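PDB 4Y2W: alanine racemase 1 from Caldanaerobacter subterraneus subsp. tengcongensis MB4, which belongs to the alanine racemase family, joining an N-terminal TIM-barrel domain to a largely beta C-terminal domain in a two-chain assembly. Local coordinates for residues A[254-259]-A[280-285]; A[10-15]-A[247-252]; A[18-23]-A[241-246]; A[170-175]-A[209-214]. The protein carries 1 engineered substitution. All coordinates share one frame; numbering follows the deposited sequence.

Interaction 1. Residues A[254-259]-A[280-285]; sequences VVHLKD and IATIPV
Four backbone hydrogen bonds tie Val255, His256 and Lys258 to Ile280 and Thr282. Lys258 and Ile280 form a complete antiparallel hydrogen-bonded pair: Lys258 N donates to Ile280 O at 3.0 Å, and Ile280 N donates back to Lys258 O. Further along, Thr282 N bonds His256 O at 2.9 Å, but the carbonyl oxygen of Thr282 is taken by Val255 N at 3.1 Å. Val255 and His256 thus both face Thr282, which defines a classic beta bulge, and the near-helical backbone of Val255 (phi -114°, psi -20°) agrees with it. The bulge lies in strand 248-260 where it runs beside strand 278-283 in the mixed sheet of the C-terminal domain; the short axes approach to 4.8 Å at 159°.

Apolar contacts gather round Ala281, where Leu257 CD2 rests on its CB at 3.6 Å and Val254 CG1 meets the same methyl. At the bulge, Val255 CG2 packs against Pro284 CG at 3.7 Å, on the ring that centres an inverse gamma turn.

The face carrying His256, Lys258, Ile280 and Thr282 is turned to the second subunit. Thr282 OG1 sits in the plane of the His256 ring, 4.0 Å from CD2, and is hydrogen-bonded to Arg138 O of the second subunit. The Lys258 chain, kinked near its end, brings NZ past Ile280 CG2, where it hydrogen-bonds Gly137 O of that subunit, whose Tyr107 meets the His256 ring edge-to-face.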
loop_
_atom_site.group_PDB
_atom_site.type_symbol
_atom_site.label_atom_id
_atom_site.label_comp_id
_atom_site.label_asym_id
_atom_site.label_seq_id
_atom_site.Cartn_x
_atom_site.Cartn_y
_atom_site.Cartn_z
ATOM N N VAL A 254 11.742 13.501 -13.330
ATOM C CA VAL A 254 11.391 13.542 -14.740
ATOM C C VAL A 254 12.225 12.479 -15.448
ATOM O O VAL A 254 13.454 12.458 -15.344
ATOM C CB VAL A 254 11.617 14.934 -15.367
ATOM C CG1 VAL A 254 11.247 14.917 -16.845
ATOM C CG2 VAL A 254 10.796 15.990 -14.636
ATOM N N VAL A 255 11.529 11.589 -16.143
ATOM C CA VAL A 255 12.126 10.415 -16.766
ATOM C C VAL A 255 12.056 10.480 -18.297
ATOM O O VAL A 255 12.817 9.799 -18.982
ATOM C CB VAL A 255 11.450 9.137 -16.185
ATOM C CG1 VAL A 255 11.063 8.114 -17.251
ATOM C CG2 VAL A 255 12.328 8.518 -15.107
ATOM N N HIS A 256 11.160 11.304 -18.831
ATOM C CA HIS A 256 11.036 11.457 -20.275
ATOM C C HIS A 256 10.342 12.763 -20.622
ATOM O O HIS A 256 9.361 13.127 -19.985
ATOM C CB HIS A 256 10.254 10.284 -20.859
ATOM C CG HIS A 256 10.032 10.378 -22.337
ATOM N ND1 HIS A 256 11.062 10.553 -23.237
ATOM C CD2 HIS A 256 8.898 10.304 -23.074
ATOM C CE1 HIS A 256 10.572 10.585 -24.463
ATOM N NE2 HIS A 256 9.261 10.436 -24.391
ATOM N N LEU A 257 10.864 13.458 -21.634
ATOM C CA LEU A 257 10.249 14.678 -22.162
ATOM C C LEU A 257 10.023 14.545 -23.667
ATOM O O LEU A 257 10.957 14.238 -24.409
ATOM C CB LEU A 257 11.152 15.883 -21.896
ATOM C CG LEU A 257 11.435 16.224 -20.431
ATOM C CD1 LEU A 257 12.684 17.084 -20.314
ATOM C CD2 LEU A 257 10.238 16.922 -19.802
ATOM N N LYS A 258 8.788 14.770 -24.116
ATOM C CA LYS A 258 8.500 14.852 -25.547
ATOM C C LYS A 258 7.717 16.110 -25.905
ATOM O O LYS A 258 6.909 16.605 -25.116
ATOM C CB LYS A 258 7.759 13.609 -26.058
ATOM C CG LYS A 258 6.577 13.150 -25.217
ATOM C CD LYS A 258 5.586 12.326 -26.037
ATOM C CE LYS A 258 5.048 11.128 -25.273
ATOM N NZ LYS A 258 4.640 11.450 -23.880
ATOM N N ASP A 259 7.994 16.621 -27.102
ATOM C CA ASP A 259 7.251 17.722 -27.694
ATOM C C ASP A 259 6.186 17.133 -28.601
ATOM O O ASP A 259 6.500 16.313 -29.464
ATOM C CB ASP A 259 8.183 18.599 -28.524
ATOM C CG ASP A 259 9.140 19.408 -27.672
ATOM O OD1 ASP A 259 8.751 20.507 -27.227
ATOM O OD2 ASP A 259 10.280 18.953 -27.450
ATOM N N ILE A 280 5.236 17.305 -22.775
ATOM C CA ILE A 280 4.739 16.303 -21.832
ATOM C C ILE A 280 5.900 15.578 -21.169
ATOM O O ILE A 280 6.792 15.064 -21.847
ATOM C CB ILE A 280 3.854 15.254 -22.541
ATOM C CG1 ILE A 280 2.738 15.943 -23.333
ATOM C CG2 ILE A 280 3.281 14.258 -21.540
ATOM C CD1 ILE A 280 1.903 16.912 -22.521
ATOM N N ALA A 281 5.889 15.535 -19.845
ATOM C CA ALA A 281 6.861 14.742 -19.112
ATOM C C ALA A 281 6.190 13.481 -18.579
ATOM O O ALA A 281 5.004 13.490 -18.245
ATOM C CB ALA A 281 7.469 15.547 -17.978
ATOM N N THR A 282 6.954 12.397 -18.520
ATOM C CA THR A 282 6.497 11.159 -17.911
ATOM C C THR A 282 7.282 10.965 -16.615
ATOM O O THR A 282 8.492 11.218 -16.567
ATOM C CB THR A 282 6.724 9.958 -18.847
ATOM O OG1 THR A 282 6.233 10.269 -20.156
ATOM C CG2 THR A 282 6.012 8.728 -18.325
ATOM N N ILE A 283 6.599 10.518 -15.568
ATOM C CA ILE A 283 7.238 10.333 -14.270
ATOM C C ILE A 283 6.964 8.925 -13.750
ATOM O O ILE A 283 5.839 8.430 -13.848
ATOM C CB ILE A 283 6.799 11.405 -13.245
ATOM C CG1 ILE A 283 5.270 11.569 -13.223
ATOM C CG2 ILE A 283 7.462 12.741 -13.563
ATOM C CD1 ILE A 283 4.788 12.690 -12.322
ATOM N N PRO A 284 7.992 8.270 -13.190
ATOM C CA PRO A 284 7.868 6.864 -12.828
ATOM C C PRO A 284 7.171 6.655 -11.481
ATOM O O PRO A 284 7.709 5.989 -10.597
ATOM C CB PRO A 284 9.326 6.404 -12.786
ATOM C CG PRO A 284 10.059 7.607 -12.298
ATOM C CD PRO A 284 9.320 8.805 -12.838
ATOM N N VAL A 285 5.974 7.220 -11.341
ATOM C CA VAL A 285 5.130 6.971 -10.179
ATOM C C VAL A 285 3.699 6.715 -10.639
ATOM O O VAL A 285 3.170 7.436 -11.484
ATOM C CB VAL A 285 5.181 8.132 -9.155
ATOM C CG1 VAL A 285 4.551 9.405 -9.713
ATOM C CG2 VAL A 285 4.510 7.719 -7.848
#

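Interaction 2. Residues A[10-15]-A[247-252]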
loop_
_atom_site.group_PDB
_atom_site.type_symbol
_atom_site.label_atom_id
_atom_site.label_comp_id
_atom_site.label_asym_id
_atom_site.label_seq_id
_atom_site.Cartn_x
_atom_site.Cartn_y
_atom_site.Cartn_z
ATOM N N ARG A 10 10.397 8.332 -4.529
ATOM C CA ARG A 10 10.833 8.112 -3.148
ATOM C C ARG A 10 10.072 8.944 -2.126
ATOM O O ARG A 10 9.422 9.935 -2.463
ATOM C CB ARG A 10 12.321 8.444 -3.017
ATOM C CG ARG A 10 12.652 9.920 -3.207
ATOM C CD ARG A 10 14.151 10.154 -3.266
ATOM N NE ARG A 10 14.761 9.538 -4.444
ATOM C CZ ARG A 10 16.069 9.495 -4.684
ATOM N NH1 ARG A 10 16.937 10.034 -3.836
ATOM N NH2 ARG A 10 16.515 8.907 -5.785
ATOM N N VAL A 11 10.184 8.527 -0.866
ATOM C CA VAL A 11 9.717 9.306 0.272
ATOM C C VAL A 11 10.935 9.793 1.039
ATOM O O VAL A 11 11.800 8.999 1.397
ATOM C CB VAL A 11 8.803 8.466 1.191
ATOM C CG1 VAL A 11 8.831 8.972 2.626
ATOM C CG2 VAL A 11 7.379 8.478 0.661
ATOM N N GLU A 12 11.004 11.101 1.269
ATOM C CA GLU A 12 12.042 11.685 2.110
ATOM C C GLU A 12 11.456 11.948 3.496
ATOM O O GLU A 12 10.570 12.800 3.649
ATOM C CB GLU A 12 12.565 12.988 1.496
ATOM C CG GLU A 12 13.296 12.806 0.173
ATOM C CD GLU A 12 13.825 14.107 -0.414
ATOM O OE1 GLU A 12 13.426 15.196 0.048
ATOM O OE2 GLU A 12 14.645 14.038 -1.355
ATOM N N VAL A 13 11.937 11.207 4.494
ATOM C CA VAL A 13 11.479 11.364 5.877
ATOM C C VAL A 13 12.418 12.282 6.656
ATOM O O VAL A 13 13.619 12.021 6.749
ATOM C CB VAL A 13 11.382 10.001 6.592
ATOM C CG1 VAL A 13 11.103 10.175 8.079
ATOM C CG2 VAL A 13 10.306 9.153 5.938
ATOM N N TYR A 14 11.858 13.349 7.221
ATOM C CA TYR A 14 12.631 14.329 7.982
ATOM C C TYR A 14 12.476 14.070 9.472
ATOM O O TYR A 14 11.529 14.530 10.103
ATOM C CB TYR A 14 12.208 15.749 7.600
ATOM C CG TYR A 14 12.589 16.064 6.176
ATOM C CD1 TYR A 14 11.814 15.607 5.116
ATOM C CD2 TYR A 14 13.754 16.759 5.884
ATOM C CE1 TYR A 14 12.172 15.859 3.803
ATOM C CE2 TYR A 14 14.122 17.019 4.574
ATOM C CZ TYR A 14 13.324 16.565 3.537
ATOM O OH TYR A 14 13.678 16.818 2.234
ATOM N N LEU A 15 13.430 13.322 10.016
ATOM C CA LEU A 15 13.385 12.869 11.406
ATOM C C LEU A 15 13.414 14.017 12.408
ATOM O O LEU A 15 12.731 13.959 13.429
ATOM C CB LEU A 15 14.541 11.905 11.684
ATOM C CG LEU A 15 14.468 10.584 10.916
ATOM C CD1 LEU A 15 15.831 9.911 10.895
ATOM C CD2 LEU A 15 13.406 9.662 11.504
ATOM N N THR A 247 7.176 16.689 7.711
ATOM C CA THR A 247 7.917 15.478 8.070
ATOM C C THR A 247 8.185 14.545 6.892
ATOM O O THR A 247 9.158 13.788 6.915
ATOM C CB THR A 247 7.178 14.674 9.155
ATOM O OG1 THR A 247 5.831 14.429 8.738
ATOM C CG2 THR A 247 7.165 15.432 10.466
ATOM N N LEU A 248 7.326 14.592 5.874
ATOM C CA LEU A 248 7.457 13.719 4.709
ATOM C C LEU A 248 7.358 14.487 3.401
ATOM O O LEU A 248 6.466 15.317 3.232
ATOM C CB LEU A 248 6.371 12.649 4.736
ATOM C CG LEU A 248 6.352 11.664 3.563
ATOM C CD1 LEU A 248 5.909 10.291 4.044
ATOM C CD2 LEU A 248 5.478 12.147 2.409
ATOM N N ARG A 249 8.264 14.186 2.471
ATOM C CA ARG A 249 8.147 14.666 1.094
ATOM C C ARG A 249 8.102 13.482 0.123
ATOM O O ARG A 249 9.082 12.750 -0.022
ATOM C CB ARG A 249 9.301 15.599 0.733
ATOM C CG ARG A 249 9.328 16.899 1.521
ATOM C CD ARG A 249 9.909 18.028 0.683
ATOM N NE ARG A 249 11.180 17.645 0.068
ATOM C CZ ARG A 249 11.667 18.135 -1.073
ATOM N NH1 ARG A 249 11.005 19.050 -1.778
ATOM N NH2 ARG A 249 12.836 17.695 -1.521
ATOM N N PHE A 250 6.957 13.300 -0.529
ATOM C CA PHE A 250 6.765 12.235 -1.506
ATOM C C PHE A 250 7.166 12.792 -2.865
ATOM O O PHE A 250 6.480 13.654 -3.404
ATOM C CB PHE A 250 5.298 11.786 -1.493
ATOM C CG PHE A 250 5.008 10.530 -2.277
ATOM C CD1 PHE A 250 6.021 9.712 -2.773
ATOM C CD2 PHE A 250 3.688 10.144 -2.479
ATOM C CE1 PHE A 250 5.721 8.559 -3.479
ATOM C CE2 PHE A 250 3.384 8.993 -3.181
ATOM C CZ PHE A 250 4.402 8.198 -3.682
ATOM N N THR A 251 8.287 12.311 -3.402
ATOM C CA THR A 251 8.887 12.901 -4.598
ATOM C C THR A 251 9.214 11.872 -5.683
ATOM O O THR A 251 9.309 10.672 -5.414
ATOM C CB THR A 251 10.179 13.661 -4.240
ATOM O OG1 THR A 251 11.243 12.732 -4.000
ATOM C CG2 THR A 251 9.968 14.530 -2.999
ATOM N N THR A 252 9.377 12.366 -6.910
ATOM C CA THR A 252 9.830 11.554 -8.042
ATOM C C THR A 252 10.627 12.413 -9.027
ATOM O O THR A 252 10.905 13.580 -8.750
ATOM C CB THR A 252 8.655 10.872 -8.763
ATOM O OG1 THR A 252 9.164 9.961 -9.742
ATOM C CG2 THR A 252 7.750 11.889 -9.443
#
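Arg10 pairs with Thr251 and Glu12 with Arg249 where strands 10-14 and 248-252 run antiparallel in one mixed sheet, their axes 4.6 Å apart at closest approach. The strand near the N-terminus is thereby built into the C-terminal half of the protein. The other edge of strand 10-14 is bonded to strand 372-376, through Val11 and Val13.

Backbone donors and acceptors are met regularly. Arg10 N and Thr251 O bond at 2.7 Å, with the return bond from Thr251 N to Arg10 O. Glu12 and Arg249 repeat the exchange, Glu12 N reaching Arg249 O at 2.8 Å. The bond from Tyr14 N to Thr247 O, 2.8 Å long and almost straight (178° at the hydrogen), extends the pairing just beyond the strand.

Between these pairs, Val11 CG1 meets Leu248 CD1 at 3.5 Å, the two side chains crossing at about a right angle. On the other face Arg249 and Glu12 run alongside each other, with the guanidinium and carboxylate planes 47° apart. The charge of Arg249 has a second partner, Glu334, while its NH1 donates to Thr340 O; Arg10 forms its salt bridge with Asp4.

Glu12 OE1 accepts from several donors. Arg249 NH2 bonds it at 3.0 Å, on the syn side but tilted out of the carboxylate plane, Arg249 NE adds a weak bond, and Tyr14 OH donates to it at 2.7 Å from the opposite face.

Interaction 3. Residues A[18-23]-A[241-246]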
loop_
_atom_site.group_PDB
_atom_site.type_symbol
_atom_site.label_atom_id
_atom_site.label_comp_id
_atom_site.label_asym_id
_atom_site.label_seq_id
_atom_site.Cartn_x
_atom_site.Cartn_y
_atom_site.Cartn_z
ATOM N N ILE A 18 9.973 15.368 12.910
ATOM C CA ILE A 18 9.135 14.506 13.747
ATOM C C ILE A 18 9.457 14.731 15.228
ATOM O O ILE A 18 8.553 14.839 16.056
ATOM C CB ILE A 18 9.318 13.015 13.384
ATOM C CG1 ILE A 18 8.846 12.755 11.951
ATOM C CG2 ILE A 18 8.553 12.118 14.352
ATOM C CD1 ILE A 18 9.364 11.458 11.359
ATOM N N THR A 19 10.747 14.804 15.553
ATOM C CA THR A 19 11.178 15.083 16.924
ATOM C C THR A 19 10.716 16.471 17.362
ATOM O O THR A 19 10.348 16.667 18.519
ATOM C CB THR A 19 12.713 14.983 17.094
ATOM O OG1 THR A 19 13.364 15.859 16.169
ATOM C CG2 THR A 19 13.193 13.558 16.870
ATOM N N HIS A 20 10.734 17.428 16.435
ATOM C CA HIS A 20 10.223 18.769 16.708
ATOM C C HIS A 20 8.733 18.746 17.041
ATOM O O HIS A 20 8.315 19.324 18.041
ATOM C CB HIS A 20 10.453 19.699 15.521
ATOM C CG HIS A 20 9.742 21.010 15.644
ATOM N ND1 HIS A 20 10.358 22.151 16.107
ATOM C CD2 HIS A 20 8.458 21.354 15.385
ATOM C CE1 HIS A 20 9.489 23.145 16.115
ATOM N NE2 HIS A 20 8.328 22.687 15.681
ATOM N N ASN A 21 7.939 18.098 16.190
ATOM C CA ASN A 21 6.496 17.974 16.417
ATOM C C ASN A 21 6.194 17.246 17.722
ATOM O O ASN A 21 5.213 17.552 18.396
ATOM C CB ASN A 21 5.816 17.237 15.258
ATOM C CG ASN A 21 5.848 18.021 13.960
ATOM O OD1 ASN A 21 6.121 19.220 13.947
ATOM N ND2 ASN A 21 5.563 17.341 12.856
ATOM N N PHE A 22 7.041 16.279 18.062
ATOM C CA PHE A 22 6.969 15.595 19.352
ATOM C C PHE A 22 7.176 16.588 20.498
ATOM O O PHE A 22 6.399 16.604 21.455
ATOM C CB PHE A 22 8.005 14.464 19.410
ATOM C CG PHE A 22 8.224 13.899 20.784
ATOM C CD1 PHE A 22 7.299 13.033 21.351
ATOM C CD2 PHE A 22 9.367 14.222 21.507
ATOM C CE1 PHE A 22 7.504 12.504 22.615
ATOM C CE2 PHE A 22 9.576 13.698 22.770
ATOM C CZ PHE A 22 8.644 12.837 23.326
ATOM N N ARG A 23 8.210 17.421 20.389
ATOM C CA ARG A 23 8.480 18.461 21.391
ATOM C C ARG A 23 7.356 19.507 21.508
ATOM O O ARG A 23 7.174 20.097 22.571
ATOM C CB ARG A 23 9.826 19.148 21.122
ATOM C CG ARG A 23 11.031 18.280 21.460
ATOM C CD ARG A 23 12.324 19.089 21.527
ATOM N NE ARG A 23 12.630 19.771 20.268
ATOM C CZ ARG A 23 13.143 19.186 19.187
ATOM N NH1 ARG A 23 13.417 17.885 19.174
ATOM N NH2 ARG A 23 13.380 19.910 18.100
ATOM N N LYS A 241 -2.933 25.139 17.738
ATOM C CA LYS A 241 -2.092 26.081 18.484
ATOM C C LYS A 241 -0.604 25.695 18.431
ATOM O O LYS A 241 0.266 26.503 18.771
ATOM C CB LYS A 241 -2.577 26.207 19.938
ATOM C CG LYS A 241 -2.056 25.146 20.900
ATOM C CD LYS A 241 -2.734 25.228 22.264
ATOM C CE LYS A 241 -3.832 24.183 22.435
ATOM N NZ LYS A 241 -4.929 24.321 21.436
ATOM N N VAL A 242 -0.326 24.459 18.014
ATOM C CA VAL A 242 1.045 23.968 17.849
ATOM C C VAL A 242 1.631 24.372 16.495
ATOM O O VAL A 242 0.894 24.601 15.539
ATOM C CB VAL A 242 1.122 22.430 18.013
ATOM C CG1 VAL A 242 0.599 22.016 19.381
ATOM C CG2 VAL A 242 0.359 21.705 16.907
ATOM N N GLU A 243 2.959 24.453 16.433
ATOM C CA GLU A 243 3.677 24.791 15.201
ATOM C C GLU A 243 4.322 23.539 14.603
ATOM O O GLU A 243 5.401 23.124 15.028
ATOM C CB GLU A 243 4.760 25.833 15.485
ATOM C CG GLU A 243 5.456 26.361 14.234
ATOM C CD GLU A 243 6.975 26.336 14.329
ATOM O OE1 GLU A 243 7.625 26.053 13.299
ATOM O OE2 GLU A 243 7.520 26.593 15.426
ATOM N N LEU A 244 3.664 22.951 13.607
ATOM C CA LEU A 244 4.146 21.714 12.998
ATOM C C LEU A 244 5.092 21.978 11.830
ATOM O O LEU A 244 4.935 22.963 11.103
ATOM C CB LEU A 244 2.969 20.849 12.531
ATOM C CG LEU A 244 2.004 20.394 13.631
ATOM C CD1 LEU A 244 0.786 19.698 13.037
ATOM C CD2 LEU A 244 2.697 19.490 14.639
ATOM N N ARG A 245 6.076 21.092 11.672
ATOM C CA ARG A 245 6.987 21.119 10.528
ATOM C C ARG A 245 6.712 19.932 9.608
ATOM O O ARG A 245 6.169 18.911 10.030
ATOM C CB ARG A 245 8.449 21.112 10.988
ATOM C CG ARG A 245 8.799 22.270 11.911
ATOM C CD ARG A 245 10.247 22.726 11.798
ATOM N NE ARG A 245 11.222 21.696 12.172
ATOM C CZ ARG A 245 11.887 20.907 11.322
ATOM N NH1 ARG A 245 11.705 20.988 10.004
ATOM N NH2 ARG A 245 12.753 20.019 11.800
ATOM N N GLU A 246 7.092 20.084 8.346
ATOM C CA GLU A 246 6.850 19.066 7.334
ATOM C C GLU A 246 7.769 17.875 7.575
ATOM O O GLU A 246 8.991 18.039 7.640
ATOM C CB GLU A 246 7.093 19.650 5.943
ATOM C CG GLU A 246 6.499 18.841 4.805
ATOM C CD GLU A 246 6.710 19.517 3.467
ATOM O OE1 GLU A 246 5.738 20.093 2.944
ATOM O OE2 GLU A 246 7.852 19.499 2.954
#
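Asn21 OD1 accepts the backbone N-H of Arg245 at 2.9 Å, in the carbonyl plane of the amide and on a lone pair, in a nearly straight bond. The same side chain donates back, Asn21 ND2 reaching Arg245 O at 3.3 Å. One amide therefore occupies both backbone polar atoms of a single residue, much as a neighbouring beta strand would, and the two bonds should fix its rotation. The arrangement joins helix 15-28 to the irregular linker between strand 222-224, the last of the TIM barrel, and strand 248-260. Asn21 ND2 also has a weak bond to Leu229 O, on the same linker.

The preceding residue of the helix, His20, makes the second attachment. With chi1 at 170°, the imidazole of His20 swings away from the backbone N and reaches the linker. Its NE2 donates to Glu243 O at 3.0 Å, with the oxygen in the ring plane; the bond is moderately bent, 144° at the hydrogen. The ring also serves as a platform: Arg245 CG lies over one face, 3.9 Å from the centroid, in a CH-pi contact displaced toward the rim near CD2. Beyond it the arginine chain bends at chi2 and chi3, leaving guanidinium and imidazole planes 66° apart, and NH2 forms a salt bridge with Asp16 near the start of the helix.

Leu244 CD2 lies over one face of the Asn21 amide, 3.5 Å from Asn21 CG, the side chains crossing at about a right angle.

Interaction 4. Residues A[170-175]-A[209-214]. With PO4 (phosphate ion), chain C.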
loop_
_atom_site.group_PDB
_atom_site.type_symbol
_atom_site.label_atom_id
_atom_site.label_comp_id
_atom_site.label_asym_id
_atom_site.label_seq_id
_atom_site.Cartn_x
_atom_site.Cartn_y
_atom_site.Cartn_z
ATOM N N ALA A 170 -14.940 9.007 20.183
ATOM C CA ALA A 170 -15.617 8.696 18.922
ATOM C C ALA A 170 -15.734 9.892 17.980
ATOM O O ALA A 170 -15.736 9.715 16.763
ATOM C CB ALA A 170 -16.997 8.121 19.195
ATOM N N ALA A 171 -15.840 11.101 18.530
ATOM C CA ALA A 171 -16.036 12.303 17.712
ATOM C C ALA A 171 -15.242 13.505 18.223
ATOM O O ALA A 171 -15.758 14.623 18.266
ATOM C CB ALA A 171 -17.520 12.639 17.627
ATOM N N ALA A 172 -13.985 13.274 18.594
ATOM C CA ALA A 172 -13.084 14.359 18.992
ATOM C C ALA A 172 -12.585 15.137 17.769
ATOM O O ALA A 172 -12.441 16.363 17.823
ATOM C CB ALA A 172 -11.911 13.812 19.793
ATOM N N SER A 173 -12.330 14.423 16.672
ATOM C CA SER A 173 -11.961 15.045 15.395
ATOM C C SER A 173 -13.115 15.858 14.804
ATOM O O SER A 173 -12.888 16.848 14.105
ATOM C CB SER A 173 -11.522 13.975 14.390
ATOM O OG SER A 173 -10.384 13.271 14.855
ATOM N N GLU A 174 -14.347 15.422 15.072
ATOM C CA GLU A 174 -15.547 16.138 14.635
ATOM C C GLU A 174 -15.953 17.232 15.633
ATOM O O GLU A 174 -16.838 18.043 15.350
ATOM C CB GLU A 174 -16.709 15.161 14.420
ATOM C CG GLU A 174 -16.604 14.313 13.156
ATOM C CD GLU A 174 -15.656 13.125 13.273
ATOM O OE1 GLU A 174 -15.065 12.903 14.353
ATOM O OE2 GLU A 174 -15.504 12.401 12.264
ATOM N N ASP A 175 -15.308 17.230 16.799
ATOM C CA ASP A 175 -15.491 18.252 17.830
ATOM C C ASP A 175 -16.920 18.290 18.381
ATOM O O ASP A 175 -17.522 19.355 18.512
ATOM C CB ASP A 175 -15.057 19.631 17.311
ATOM C CG ASP A 175 -14.730 20.604 18.432
ATOM O OD1 ASP A 175 -14.196 20.169 19.475
ATOM O OD2 ASP A 175 -14.998 21.809 18.266
ATOM N N ALA A 209 -4.913 12.882 19.226
ATOM C CA ALA A 209 -4.523 14.241 18.798
ATOM C C ALA A 209 -5.639 15.296 18.899
ATOM O O ALA A 209 -5.391 16.427 19.319
ATOM C CB ALA A 209 -3.963 14.204 17.382
ATOM N N ALA A 210 -6.857 14.922 18.520
ATOM C CA ALA A 210 -7.984 15.855 18.520
ATOM C C ALA A 210 -8.312 16.364 19.922
ATOM O O ALA A 210 -8.538 17.559 20.121
ATOM C CB ALA A 210 -9.207 15.200 17.898
ATOM N N ALA A 211 -8.334 15.450 20.887
ATOM C CA ALA A 211 -8.621 15.794 22.277
ATOM C C ALA A 211 -7.416 16.428 22.974
ATOM O O ALA A 211 -7.580 17.190 23.925
ATOM C CB ALA A 211 -9.078 14.559 23.035
ATOM N N ILE A 212 -6.210 16.110 22.512
ATOM C CA ILE A 212 -4.997 16.709 23.070
ATOM C C ILE A 212 -4.968 18.217 22.821
ATOM O O ILE A 212 -4.537 18.987 23.684
ATOM C CB ILE A 212 -3.728 16.054 22.484
ATOM C CG1 ILE A 212 -3.601 14.615 22.987
ATOM C CG2 ILE A 212 -2.473 16.837 22.865
ATOM C CD1 ILE A 212 -2.788 13.719 22.078
ATOM N N LEU A 213 -5.427 18.633 21.645
ATOM C CA LEU A 213 -5.457 20.049 21.289
ATOM C C LEU A 213 -6.585 20.784 22.012
ATOM O O LEU A 213 -6.371 21.844 22.606
ATOM C CB LEU A 213 -5.624 20.210 19.775
ATOM C CG LEU A 213 -4.477 19.677 18.908
ATOM C CD1 LEU A 213 -4.907 19.583 17.453
ATOM C CD2 LEU A 213 -3.233 20.543 19.046
ATOM N N ASN A 214 -7.777 20.196 21.967
ATOM C CA ASN A 214 -8.992 20.840 22.456
ATOM C C ASN A 214 -9.229 20.611 23.945
ATOM O O ASN A 214 -9.313 21.557 24.729
ATOM C CB ASN A 214 -10.203 20.311 21.679
ATOM C CG ASN A 214 -10.098 20.541 20.183
ATOM O OD1 ASN A 214 -9.202 21.239 19.705
ATOM N ND2 ASN A 214 -11.019 19.943 19.430
HETATM P P PO4 C . -4.402 9.975 16.179
HETATM O O1 PO4 C . -3.677 11.283 16.397
HETATM O O2 PO4 C . -5.898 10.202 16.169
HETATM O O3 PO4 C . -4.050 9.017 17.295
HETATM O O4 PO4 C . -3.985 9.388 14.848
#
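Ala172 and Ala210 point their methyl groups at each other, CB to CB 3.6 Å, where a loop and a short helix of the TIM barrel meet. The segment 170-175 follows barrel strand 160-166, and helix 209-214 starts directly after strand 203-208, so both belong to the C-terminal ends of parallel strands, the mouth where barrels of this fold bind their ligands. The side chain of Ser173 is about 7 Å from a bound alanine.

Small side chains let the backbones approach closely: the CA atoms of Ser173 and Ala210 are 5.1 Å apart. Ala210 CB faces the Ala172-Ser173 peptide, 3.4 Å from Ser173 N, while the CB of Ser173 points away from the helix and its OG passes the same methyl at 3.8 Å. Ala211 borders the pair from the next position, its CB 4.4 Å from Ala172 CB.

One helical turn on, Asp175 and Asn214 meet obliquely, carboxylate and amide planes 64° apart. Asp175 has a left-handed backbone, and its CG stands anti to N (chi1 -159°), turning the carboxylate toward the helix; OD1 comes to 3.2 Å from Asn214 ND2. The salt-bridge partner of that oxygen is Arg177 NE, at the start of helix 177-195.

A phosphate ion, probably from the crystallisation liquor, lies at the N-terminal end of helix 209-214, where the helix dipole may help hold it; Ala209 N makes a weak bond to its O1, 3.5 Å long.

Overall arrangement
The contacts form a chain across the molecule. Interactions 1 and 2 share strand 248-260 and one mixed sheet, with centres about 21 Å apart, and touch through Thr252. Interaction 3 lies about 16 Å from interaction 2, centre to centre, linked by Thr247 against helix 15-28, which directly follows strand 10-14. Interaction 4, at the barrel mouth, has its centre about 18 Å from that of interaction 3 and meets it where Lys241 NZ probably bonds Leu213 O. In sequence, interaction 2 brackets interaction 3, which brackets interaction 4; interaction 1 follows. Barrel and C-terminal domain are thus joined through 2 and 3, while interactions 1 and 4, about 42 Å apart between centres, both reach the second subunit.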